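Local coordinates for Lin1840 protein (Listeria innocua serovar 6a, PDB 4ZOC) that probably hydrolyses terminal, non-reducing beta-D-glucosyl residues with release of beta-D-glucose, as a family 3 glycoside hydrolase involved in beta-1,2-glucan metabolism, at residues A[70-75]-A[86-91]; A[116-121]-A[166-171]; A[125-130]-A[352-357]; A[181-186]-A[345-350]. The protein carries 2 engineered substitutions. One frame throughout, in Å; residues are numbered along the deposited sequence.

The four contacts show how a TIM barrel is tied together at several levels. Contact 1, a helix and the following strand of one beta-alpha-beta unit, closes before contact 2 opens. Contact 2 pairs helices 112-128 and 158-173. Contact 3 shares helix 112-128 and crosses contact 2 along the chain, their centres about 18 Å apart. Contact 4 is nested within the loop that contact 3 closes, their centres about 9 Å apart. Gln73 links contact 1 to contact 4, as Gly171 and Gln185 link contacts 2 and 4, so the contacts adjoin one another around this part of the barrel. The loop after helix 322-338 is thereby fastened onto early helices.

Contact 1: residues A[70-75]-A[86-91]; sequences IGIQEA and LVFMAD
Gln73 reaches from its helix to the backbone of Leu86, and its side-chain amide is held there by two hydrogen bonds. Its CB starts the chain on the helix without pointing straight at the strand. CG stands anti to the backbone N (chi1 -174°), and a bend at chi2 then brings CD and the amide alongside Leu86, the two side chains running antiparallel. At the tip, OE1 accepts from Leu86 N at 2.9 Å, using a lone pair in the carbonyl plane, and the same oxygen lies 3.5 Å from Leu86 CB. NE2 donates to Leu86 O at 3.1 Å; this bond too arrives in plane on a lone pair, and the acceptor lies close to the glutamine's own amide plane. Both ends of the amide therefore address a single residue, which fixes its rotation. NE2 also sits at the edge of the Phe88 ring, 3.8 Å from CE1, and gives a further hydrogen bond to Pro345 O. Beside this polar clasp lies an apolar one. Ile72 turns its CG2 branch to Leu86 CD1 at 3.6 Å, the two side chains roughly perpendicular, and the same methyl approaches Phe88 CZ at 3.9 Å. Phe88 and Leu86 also pack on Val60 of the preceding strand. Together these residues join helix 66-79 to strand 87-90, the second half of a right-handed beta-alpha-beta crossover in the TIM barrel.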
loop_
_atom_site.group_PDB
_atom_site.type_symbol
_atom_site.label_atom_id
_atom_site.label_comp_id
_atom_site.label_asym_id
_atom_site.label_seq_id
_atom_site.Cartn_x
_atom_site.Cartn_y
_atom_site.Cartn_z
ATOM N N ILE A 70 32.008 21.061 25.693
ATOM C CA ILE A 70 33.363 21.590 26.049
ATOM C C ILE A 70 34.130 20.619 26.906
ATOM O O ILE A 70 35.332 20.382 26.654
ATOM C CB ILE A 70 33.275 22.979 26.697
ATOM C CG1 ILE A 70 32.829 24.025 25.683
ATOM C CG2 ILE A 70 34.627 23.383 27.324
ATOM C CD1 ILE A 70 32.213 25.254 26.324
ATOM N N GLY A 71 33.450 19.997 27.874
ATOM C CA GLY A 71 34.080 19.036 28.792
ATOM C C GLY A 71 34.582 17.829 28.018
ATOM O O GLY A 71 35.684 17.358 28.223
ATOM N N ILE A 72 33.720 17.317 27.116
ATOM C CA ILE A 72 34.036 16.160 26.339
ATOM C C ILE A 72 35.159 16.434 25.377
ATOM O O ILE A 72 36.069 15.597 25.280
ATOM C CB ILE A 72 32.779 15.639 25.599
ATOM C CG1 ILE A 72 31.788 15.002 26.577
ATOM C CG2 ILE A 72 33.152 14.617 24.522
ATOM C CD1 ILE A 72 30.403 14.799 25.940
ATOM N N GLN A 73 35.074 17.547 24.626
ATOM C CA GLN A 73 36.071 17.879 23.626
ATOM C C GLN A 73 37.433 18.153 24.352
ATOM O O GLN A 73 38.527 17.747 23.884
ATOM C CB GLN A 73 35.636 19.095 22.849
ATOM C CG GLN A 73 36.503 19.485 21.654
ATOM C CD GLN A 73 36.287 18.522 20.481
ATOM O OE1 GLN A 73 36.729 17.348 20.529
ATOM N NE2 GLN A 73 35.627 18.997 19.441
ATOM N N GLU A 74 37.382 18.801 25.505
ATOM C CA GLU A 74 38.637 19.127 26.229
ATOM C C GLU A 74 39.350 17.882 26.709
ATOM O O GLU A 74 40.543 17.699 26.464
ATOM C CB GLU A 74 38.350 20.118 27.420
ATOM C CG GLU A 74 39.639 20.764 27.935
ATOM C CD GLU A 74 39.415 22.018 28.743
ATOM O OE1 GLU A 74 38.309 22.171 29.307
ATOM O OE2 GLU A 74 40.368 22.857 28.804
ATOM N N ALA A 75 38.616 16.964 27.344
ATOM C CA ALA A 75 39.185 15.674 27.743
ATOM C C ALA A 75 39.670 14.876 26.543
ATOM O O ALA A 75 40.744 14.322 26.545
ATOM C CB ALA A 75 38.192 14.878 28.576
ATOM N N LEU A 86 36.572 15.833 18.027
ATOM C CA LEU A 86 35.244 15.239 17.819
ATOM C C LEU A 86 34.332 16.132 17.037
ATOM O O LEU A 86 34.379 17.364 17.146
ATOM C CB LEU A 86 34.577 14.968 19.165
ATOM C CG LEU A 86 35.176 13.817 19.973
ATOM C CD1 LEU A 86 34.802 13.943 21.389
ATOM C CD2 LEU A 86 34.708 12.488 19.417
ATOM N N VAL A 87 33.445 15.510 16.247
ATOM C CA VAL A 87 32.341 16.283 15.644
ATOM C C VAL A 87 31.045 15.920 16.384
ATOM O O VAL A 87 30.854 14.753 16.727
ATOM C CB VAL A 87 32.213 16.082 14.064
ATOM C CG1 VAL A 87 32.098 14.595 13.691
ATOM C CG2 VAL A 87 31.104 16.976 13.552
ATOM N N PHE A 88 30.234 16.940 16.707
ATOM C CA PHE A 88 29.024 16.840 17.548
ATOM C C PHE A 88 27.802 17.045 16.679
ATOM O O PHE A 88 27.652 18.087 16.002
ATOM C CB PHE A 88 29.055 17.936 18.627
ATOM C CG PHE A 88 30.030 17.652 19.760
ATOM C CD1 PHE A 88 31.417 17.838 19.583
ATOM C CD2 PHE A 88 29.561 17.138 20.966
ATOM C CE1 PHE A 88 32.274 17.531 20.615
ATOM C CE2 PHE A 88 30.413 16.859 22.027
ATOM C CZ PHE A 88 31.786 17.030 21.839
ATOM N N MET A 89 26.923 16.064 16.716
ATOM C CA MET A 89 25.714 16.072 15.930
ATOM C C MET A 89 24.474 15.937 16.812
ATOM O O MET A 89 24.529 15.370 17.938
ATOM C CB MET A 89 25.757 14.889 14.978
ATOM C CG MET A 89 27.051 14.725 14.223
ATOM S SD MET A 89 26.885 13.776 12.710
ATOM C CE MET A 89 28.608 13.578 12.323
ATOM N N ALA A 90 23.346 16.472 16.320
ATOM C CA ALA A 90 22.139 16.430 17.162
ATOM C C ALA A 90 20.891 16.475 16.307
ATOM O O ALA A 90 20.939 16.872 15.140
ATOM C CB ALA A 90 22.150 17.611 18.114
ATOM N N ASP A 91 19.778 16.087 16.910
ATOM C CA ASP A 91 18.466 16.198 16.246
ATOM C C ASP A 91 17.838 17.567 16.504
ATOM O O ASP A 91 17.212 17.744 17.540
ATOM C CB ASP A 91 17.568 15.087 16.779
ATOM C CG ASP A 91 17.998 13.721 16.215
ATOM O OD1 ASP A 91 17.854 13.481 14.982
ATOM O OD2 ASP A 91 18.441 12.935 16.978
#

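Contact 2: residues A[116-121]-A[166-171]; sequences RVMAEV and KAMVDG
Arg116 and Asp170 meet at a slant, with their guanidinium and carboxylate planes 58° apart, and touch through the arginine's aliphatic part: CD lies 3.4 Å from Asp170 OD2. The charged atoms stay farther apart, so any attraction between them is probably a longer-range one. With CG anti to the backbone N (chi1 -171°), the arginine carries its chain over Gly171 before a bend at chi3 folds the head back to its own helix. There it forms a salt bridge, NH1 donating to Glu120 OE2 at 2.9 Å; the carboxylate oxygen lies near the guanidinium plane but is met from above its own plane. NH2 forms a second salt bridge, with Glu113, while a water bridges NH1 to Asp170 O. On the buried flank two methionines are set aslant, Met118 doubled back so that CE comes 3.8 Å from Met168 SD. Between these flanks the backbones close in: the CB of Ala119 rests 3.3 Å from Met168 O, and Gly171, with no side chain, lies with its CA directly against the other helix, in a CA-H...O contact with Arg116 O at 3.5 Å. The axes of segments 116-121 and 166-171 come within 7.1 Å at a crossing angle of -32°. Helices 112-128 and 158-173 thus run side by side in the barrel's outer layer, with helix 361-374 against Val117 and Val121, and Phe100 packed on Met118.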
loop_
_atom_site.group_PDB
_atom_site.type_symbol
_atom_site.label_atom_id
_atom_site.label_comp_id
_atom_site.label_asym_id
_atom_site.label_seq_id
_atom_site.Cartn_x
_atom_site.Cartn_y
_atom_site.Cartn_z
ATOM N N ARG A 116 13.304 28.685 5.756
ATOM C CA ARG A 116 14.682 29.127 5.928
ATOM C C ARG A 116 14.940 29.823 7.278
ATOM O O ARG A 116 15.941 29.587 7.942
ATOM C CB ARG A 116 15.049 30.054 4.775
ATOM C CG ARG A 116 16.554 30.416 4.705
ATOM C CD ARG A 116 16.821 31.661 3.818
ATOM N NE ARG A 116 16.311 32.849 4.480
ATOM C CZ ARG A 116 16.862 33.451 5.507
ATOM N NH1 ARG A 116 18.055 33.031 5.983
ATOM N NH2 ARG A 116 16.265 34.495 6.072
ATOM N N VAL A 117 14.039 30.716 7.673
ATOM C CA VAL A 117 14.176 31.385 8.957
ATOM C C VAL A 117 14.140 30.403 10.127
ATOM O O VAL A 117 14.920 30.512 11.059
ATOM C CB VAL A 117 13.093 32.473 9.140
ATOM C CG1 VAL A 117 13.029 32.961 10.589
ATOM C CG2 VAL A 117 13.351 33.626 8.175
ATOM N N MET A 118 13.214 29.443 10.056
ATOM C CA MET A 118 13.174 28.406 11.052
ATOM C C MET A 118 14.564 27.771 11.171
ATOM O O MET A 118 15.111 27.612 12.291
ATOM C CB MET A 118 12.119 27.360 10.754
ATOM C CG MET A 118 12.048 26.197 11.762
ATOM S SD MET A 118 13.266 24.902 11.657
ATOM C CE MET A 118 12.962 24.138 10.106
ATOM N N ALA A 119 15.132 27.328 10.042
ATOM C CA ALA A 119 16.420 26.643 10.116
ATOM C C ALA A 119 17.564 27.571 10.574
ATOM O O ALA A 119 18.465 27.158 11.310
ATOM C CB ALA A 119 16.681 26.061 8.777
ATOM N N GLU A 120 17.536 28.848 10.136
ATOM C CA GLU A 120 18.504 29.815 10.664
ATOM C C GLU A 120 18.475 30.002 12.203
ATOM O O GLU A 120 19.537 29.984 12.844
ATOM C CB GLU A 120 18.363 31.151 9.911
ATOM C CG GLU A 120 19.415 32.184 10.329
ATOM C CD GLU A 120 19.286 33.350 9.398
ATOM O OE1 GLU A 120 18.527 34.222 9.738
ATOM O OE2 GLU A 120 19.856 33.352 8.292
ATOM N N VAL A 121 17.279 30.172 12.780
ATOM C CA VAL A 121 17.161 30.287 14.213
ATOM C C VAL A 121 17.638 29.009 14.918
ATOM O O VAL A 121 18.331 29.049 15.930
ATOM C CB VAL A 121 15.755 30.686 14.648
ATOM C CG1 VAL A 121 15.600 30.624 16.140
ATOM C CG2 VAL A 121 15.389 32.055 14.133
ATOM N N LYS A 166 15.449 22.523 0.279
ATOM C CA LYS A 166 16.469 23.461 -0.099
ATOM C C LYS A 166 16.469 24.698 0.811
ATOM O O LYS A 166 17.540 25.153 1.258
ATOM C CB LYS A 166 16.380 23.911 -1.540
ATOM C CG LYS A 166 16.691 22.832 -2.486
ATOM C CD LYS A 166 16.715 23.316 -3.926
ATOM C CE LYS A 166 15.354 23.576 -4.399
ATOM N NZ LYS A 166 15.442 24.169 -5.772
ATOM N N ALA A 167 15.278 25.232 1.117
ATOM C CA ALA A 167 15.212 26.323 2.061
ATOM C C ALA A 167 15.776 25.985 3.440
ATOM O O ALA A 167 16.474 26.829 4.022
ATOM C CB ALA A 167 13.792 26.853 2.135
ATOM N N MET A 168 15.533 24.754 3.940
ATOM C CA MET A 168 16.075 24.362 5.260
ATOM C C MET A 168 17.589 24.266 5.231
ATOM O O MET A 168 18.288 24.804 6.122
ATOM C CB MET A 168 15.526 23.036 5.701
ATOM C CG MET A 168 14.166 23.024 6.295
ATOM S SD MET A 168 13.888 21.582 7.417
ATOM C CE MET A 168 12.123 21.675 7.200
ATOM N N VAL A 169 18.107 23.642 4.169
ATOM C CA VAL A 169 19.576 23.505 4.025
ATOM C C VAL A 169 20.232 24.902 4.010
ATOM O O VAL A 169 21.221 25.147 4.698
ATOM C CB VAL A 169 19.929 22.708 2.769
ATOM C CG1 VAL A 169 21.451 22.787 2.489
ATOM C CG2 VAL A 169 19.499 21.266 2.913
ATOM N N ASP A 170 19.660 25.822 3.223
ATOM C CA ASP A 170 20.160 27.189 3.135
ATOM C C ASP A 170 20.109 27.878 4.530
ATOM O O ASP A 170 21.050 28.525 4.960
ATOM C CB ASP A 170 19.324 27.937 2.127
ATOM C CG ASP A 170 19.828 29.340 1.872
ATOM O OD1 ASP A 170 21.061 29.606 1.962
ATOM O OD2 ASP A 170 18.967 30.199 1.551
ATOM N N GLY A 171 18.998 27.710 5.231
ATOM C CA GLY A 171 18.843 28.268 6.578
ATOM C C GLY A 171 19.864 27.749 7.574
ATOM O O GLY A 171 20.481 28.524 8.378
HETATM O O HOH W 1 20.352 31.368 4.939
#

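Contact 3: residues A[125-130]-A[352-357]; sequences EATADG and NDRTKD
The guanidinium of Arg354 lies flat against Ala128, whose CB sits 3.6 Å above the plane and over its centre. Two polar partners occupy the edge. Thr127 OG1 receives a hydrogen bond from NH1 at 2.9 Å that is nearly straight, 177° at the hydrogen, and the oxygen lies in the guanidinium plane. Asp357 OD2 forms a salt bridge, held side-on by NE and NH2, each at 2.8 Å, on its anti side and somewhat out of the carboxylate plane. A bend at chi3 (42°) turns the arginine head so that it can serve the helix and its own loop at once. The threonine hydroxyl also hydrogen-bonds to Ala123 O, one turn back in the helix, which helps to set its position. Near the base of the arginine, Ala128 CB touches Arg354 CB at 3.6 Å. Two waters complete the interface, one bridging Ala128 O to Arg354 N and the other Glu125 OE2 to Asp357 O; the same glutamate oxygen is bound by Thr98 and by the backbone N of Leu359. In the loop, Asp353 OD1 accepts from Thr355 N, closing an Asx turn. The contact lies where helix 112-128 finishes in a Schellman motif, with Gly130 at positive phi as its C-prime residue; the loop between helices 322-338 and 361-374 packs against this end, while Glu184 from the loop before strand 187-193 touches Arg354.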
loop_
_atom_site.group_PDB
_atom_site.type_symbol
_atom_site.label_atom_id
_atom_site.label_comp_id
_atom_site.label_asym_id
_atom_site.label_seq_id
_atom_site.Cartn_x
_atom_site.Cartn_y
_atom_site.Cartn_z
ATOM N N GLU A 125 20.797 28.865 17.632
ATOM C CA GLU A 125 20.681 28.276 18.962
ATOM C C GLU A 125 21.483 27.007 19.194
ATOM O O GLU A 125 22.144 26.871 20.226
ATOM C CB GLU A 125 19.181 28.027 19.274
ATOM C CG GLU A 125 18.369 29.332 19.362
ATOM C CD GLU A 125 16.982 29.107 19.871
ATOM O OE1 GLU A 125 16.496 27.945 19.803
ATOM O OE2 GLU A 125 16.353 30.097 20.352
ATOM N N ALA A 126 21.464 26.107 18.194
ATOM C CA ALA A 126 22.101 24.823 18.298
ATOM C C ALA A 126 23.612 25.045 18.343
ATOM O O ALA A 126 24.291 24.392 19.158
ATOM C CB ALA A 126 21.750 23.934 17.117
ATOM N N THR A 127 24.123 25.973 17.535
ATOM C CA THR A 127 25.584 26.262 17.607
ATOM C C THR A 127 25.957 26.876 18.923
ATOM O O THR A 127 27.063 26.657 19.403
ATOM C CB THR A 127 26.043 27.117 16.415
ATOM O OG1 THR A 127 25.322 28.371 16.367
ATOM C CG2 THR A 127 25.854 26.350 15.094
ATOM N N ALA A 128 25.075 27.713 19.476
ATOM C CA ALA A 128 25.318 28.318 20.788
ATOM C C ALA A 128 25.431 27.277 21.878
ATOM O O ALA A 128 26.152 27.525 22.866
ATOM C CB ALA A 128 24.254 29.358 21.102
ATOM N N ASP A 129 24.847 26.075 21.661
ATOM C CA ASP A 129 24.911 25.036 22.656
ATOM C C ASP A 129 25.909 23.933 22.253
ATOM O O ASP A 129 25.895 22.858 22.803
ATOM C CB ASP A 129 23.491 24.493 22.930
ATOM C CG ASP A 129 23.222 24.273 24.380
ATOM O OD1 ASP A 129 23.992 24.774 25.235
ATOM O OD2 ASP A 129 22.233 23.598 24.688
ATOM N N GLY A 130 26.741 24.211 21.241
ATOM C CA GLY A 130 27.874 23.389 20.902
ATOM C C GLY A 130 27.726 22.335 19.808
ATOM O O GLY A 130 28.600 21.536 19.629
ATOM N N ASN A 352 33.531 32.507 24.630
ATOM C CA ASN A 352 32.404 33.250 24.160
ATOM C C ASN A 352 31.144 32.474 24.522
ATOM O O ASN A 352 30.658 31.636 23.742
ATOM C CB ASN A 352 32.459 33.506 22.664
ATOM C CG ASN A 352 31.306 34.362 22.186
ATOM O OD1 ASN A 352 30.741 35.124 22.946
ATOM N ND2 ASN A 352 30.936 34.217 20.947
ATOM N N ASP A 353 30.618 32.753 25.708
ATOM C CA ASP A 353 29.331 32.158 26.126
ATOM C C ASP A 353 28.203 32.808 25.334
ATOM O O ASP A 353 28.089 34.009 25.309
ATOM C CB ASP A 353 29.145 32.259 27.653
ATOM C CG ASP A 353 27.818 31.685 28.124
ATOM O OD1 ASP A 353 26.750 31.964 27.544
ATOM O OD2 ASP A 353 27.828 30.989 29.115
ATOM N N ARG A 354 27.454 32.000 24.595
ATOM C CA ARG A 354 26.372 32.460 23.719
ATOM C C ARG A 354 24.996 32.075 24.239
ATOM O O ARG A 354 24.045 31.994 23.437
ATOM C CB ARG A 354 26.560 31.885 22.289
ATOM C CG ARG A 354 27.892 32.243 21.551
ATOM C CD ARG A 354 27.959 31.842 20.041
ATOM N NE ARG A 354 26.699 32.137 19.377
ATOM C CZ ARG A 354 26.077 31.288 18.584
ATOM N NH1 ARG A 354 26.688 30.177 18.197
ATOM N NH2 ARG A 354 24.893 31.569 18.151
ATOM N N THR A 355 24.851 31.936 25.547
ATOM C CA THR A 355 23.526 31.819 26.186
ATOM C C THR A 355 22.593 32.963 25.726
ATOM O O THR A 355 21.352 32.757 25.617
ATOM C CB THR A 355 23.615 31.834 27.773
ATOM O OG1 THR A 355 24.490 30.803 28.254
ATOM C CG2 THR A 355 22.245 31.634 28.486
ATOM N N LYS A 356 23.157 34.157 25.482
ATOM C CA LYS A 356 22.327 35.346 25.126
ATOM C C LYS A 356 21.589 35.101 23.787
ATOM O O LYS A 356 20.622 35.772 23.514
ATOM C CB LYS A 356 23.180 36.606 25.105
ATOM C CG LYS A 356 24.150 36.678 23.938
ATOM C CD LYS A 356 25.044 37.904 24.074
ATOM C CE LYS A 356 26.182 37.727 25.093
ATOM N NZ LYS A 356 26.689 39.075 25.468
ATOM N N ASP A 357 22.075 34.149 22.985
ATOM C CA ASP A 357 21.505 33.840 21.688
ATOM C C ASP A 357 20.304 32.816 21.718
ATOM O O ASP A 357 19.739 32.517 20.681
ATOM C CB ASP A 357 22.572 33.311 20.711
ATOM C CG ASP A 357 23.602 34.377 20.246
ATOM O OD1 ASP A 357 23.371 35.573 20.461
ATOM O OD2 ASP A 357 24.648 33.988 19.632
HETATM O O HOH W 2 17.131 32.667 19.990
HETATM O O HOH W 3 27.383 28.885 24.825
#

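Contact 4: residues A[181-186]-A[345-350]; sequences ENLEQM and PYRGLK
Arg347 lays its guanidinium beside the turn at 182-185 and grips one carbonyl, that of Gln185, with both terminal nitrogens. This is the tight part of the contact. NH1 donates to Gln185 O at 2.9 Å, coming nearly along the C=O direction, while NH2 donates at 3.0 Å from above the carbonyl plane; the oxygen lies in the guanidinium plane for both. CG stands anti to the backbone N (chi1 -154°), and the chain runs on from a bend at chi2 to reach this end-on grip. Leu183 packs against the group, with CA 3.7 Å above one face and offset toward its rim, and CD2 3.9 Å from NE. Its other branch is as close to the second turn, CD1 lying 3.6 Å from Gly348 N. Further hydrogen bonds from NE to Leu339 O and from NH2 to Leu179 O anchor the buried head, and the dipoles of these backbone carbonyls probably stabilise its positive charge.

The other part is looser. There a water takes the place of direct contact by donating to Leu183 O at 2.8 Å and to Arg347 O at 2.7 Å. Arg347 and Gly348 both have positive phi, as the two central residues of a type I' turn do, and Gly348 N is held by Asp344. The contact joins two beta turns, type I from Asn182 to Gln185 and type I' from Tyr346 to Leu349, through an arginine whose NH1 and NH2 both donate to the carbonyl of Gln185, fastening the segment after helix 322-338 to the loop leading into strand 187-193 of the TIM barrel.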
loop_
_atom_site.group_PDB
_atom_site.type_symbol
_atom_site.label_atom_id
_atom_site.label_comp_id
_atom_site.label_asym_id
_atom_site.label_seq_id
_atom_site.Cartn_x
_atom_site.Cartn_y
_atom_site.Cartn_z
ATOM N N GLU A 181 33.981 29.565 9.032
ATOM C CA GLU A 181 33.986 30.995 9.441
ATOM C C GLU A 181 32.661 31.453 10.024
ATOM O O GLU A 181 32.644 32.265 10.891
ATOM C CB GLU A 181 34.259 31.916 8.213
ATOM C CG GLU A 181 35.548 31.687 7.423
ATOM C CD GLU A 181 35.642 32.550 6.149
ATOM O OE1 GLU A 181 34.729 33.362 5.866
ATOM O OE2 GLU A 181 36.634 32.407 5.384
ATOM N N ASN A 182 31.546 30.955 9.486
ATOM C CA ASN A 182 30.234 31.322 9.890
ATOM C C ASN A 182 29.775 30.339 11.000
ATOM O O ASN A 182 29.044 29.381 10.742
ATOM C CB ASN A 182 29.264 31.221 8.673
ATOM C CG ASN A 182 29.619 32.162 7.534
ATOM O OD1 ASN A 182 29.258 31.961 6.351
ATOM N ND2 ASN A 182 30.357 33.158 7.859
ATOM N N LEU A 183 30.160 30.620 12.243
ATOM C CA LEU A 183 29.975 29.682 13.337
ATOM C C LEU A 183 28.623 29.723 14.021
ATOM O O LEU A 183 28.404 28.970 15.005
ATOM C CB LEU A 183 31.093 29.885 14.384
ATOM C CG LEU A 183 32.548 29.882 13.854
ATOM C CD1 LEU A 183 33.551 29.831 14.987
ATOM C CD2 LEU A 183 32.821 28.773 12.826
ATOM N N GLU A 184 27.701 30.491 13.455
ATOM C CA GLU A 184 26.267 30.449 13.870
ATOM C C GLU A 184 25.390 29.631 12.901
ATOM O O GLU A 184 24.214 29.392 13.173
ATOM C CB GLU A 184 25.644 31.849 13.931
ATOM C CG GLU A 184 26.242 32.709 15.046
ATOM C CD GLU A 184 25.720 34.147 15.041
ATOM O OE1 GLU A 184 24.767 34.465 14.249
ATOM O OE2 GLU A 184 26.254 34.957 15.851
ATOM N N GLN A 185 25.984 29.239 11.788
ATOM C CA GLN A 185 25.437 28.210 10.870
ATOM C C GLN A 185 26.045 26.863 11.188
ATOM O O GLN A 185 27.086 26.759 11.857
ATOM C CB GLN A 185 25.852 28.537 9.448
ATOM C CG GLN A 185 25.611 29.929 8.963
ATOM C CD GLN A 185 24.212 30.339 8.929
ATOM O OE1 GLN A 185 23.954 31.527 8.944
ATOM N NE2 GLN A 185 23.268 29.398 8.909
ATOM N N MET A 186 25.396 25.793 10.716
ATOM C CA MET A 186 25.835 24.441 11.029
ATOM C C MET A 186 25.625 23.543 9.806
ATOM O O MET A 186 24.913 23.907 8.867
ATOM C CB MET A 186 25.044 23.903 12.214
ATOM C CG MET A 186 23.573 23.584 11.959
ATOM S SD MET A 186 22.623 23.318 13.459
ATOM C CE MET A 186 23.559 22.089 14.310
ATOM N N PRO A 345 38.378 23.837 17.789
ATOM C CA PRO A 345 37.597 22.632 18.064
ATOM C C PRO A 345 36.335 22.900 18.900
ATOM O O PRO A 345 35.547 21.992 19.053
ATOM C CB PRO A 345 38.577 21.740 18.828
ATOM C CG PRO A 345 39.663 22.638 19.294
ATOM C CD PRO A 345 39.673 23.865 18.524
ATOM N N TYR A 346 36.196 24.108 19.456
ATOM C CA TYR A 346 35.035 24.524 20.227
ATOM C C TYR A 346 34.051 25.371 19.454
ATOM O O TYR A 346 33.073 25.852 20.041
ATOM C CB TYR A 346 35.508 25.298 21.495
ATOM C CG TYR A 346 36.447 24.438 22.316
ATOM C CD1 TYR A 346 35.965 23.427 23.110
ATOM C CD2 TYR A 346 37.844 24.623 22.271
ATOM C CE1 TYR A 346 36.802 22.573 23.785
ATOM C CE2 TYR A 346 38.688 23.769 22.939
ATOM C CZ TYR A 346 38.164 22.757 23.703
ATOM O OH TYR A 346 38.979 21.946 24.399
ATOM N N ARG A 347 34.303 25.546 18.137
ATOM C CA ARG A 347 33.454 26.251 17.205
ATOM C C ARG A 347 32.772 27.472 17.822
ATOM O O ARG A 347 31.529 27.639 17.847
ATOM C CB ARG A 347 32.467 25.259 16.565
ATOM C CG ARG A 347 32.012 25.710 15.223
ATOM C CD ARG A 347 31.730 24.576 14.280
ATOM N NE ARG A 347 31.367 25.200 13.017
ATOM C CZ ARG A 347 30.160 25.675 12.714
ATOM N NH1 ARG A 347 29.153 25.608 13.575
ATOM N NH2 ARG A 347 29.985 26.248 11.540
ATOM N N GLY A 348 33.628 28.373 18.293
ATOM C CA GLY A 348 33.186 29.687 18.692
ATOM C C GLY A 348 32.905 29.877 20.167
ATOM O O GLY A 348 32.766 30.983 20.596
ATOM N N LEU A 349 32.872 28.813 20.949
ATOM C CA LEU A 349 32.375 28.908 22.271
ATOM C C LEU A 349 33.397 29.075 23.412
ATOM O O LEU A 349 33.020 29.413 24.514
ATOM C CB LEU A 349 31.535 27.692 22.575
ATOM C CG LEU A 349 30.293 27.469 21.709
ATOM C CD1 LEU A 349 29.423 26.403 22.429
ATOM C CD2 LEU A 349 29.530 28.748 21.476
ATOM N N LYS A 350 34.655 28.724 23.192
ATOM C CA LYS A 350 35.572 28.514 24.353
ATOM C C LYS A 350 35.677 29.740 25.220
ATOM O O LYS A 350 35.629 29.625 26.483
ATOM C CB LYS A 350 36.978 28.106 23.893
ATOM C CG LYS A 350 37.901 27.604 25.019
ATOM C CD LYS A 350 37.347 26.368 25.705
ATOM C CE LYS A 350 38.464 25.486 26.280
ATOM N NZ LYS A 350 38.217 25.166 27.696
HETATM O O HOH W 4 29.528 29.419 17.551
#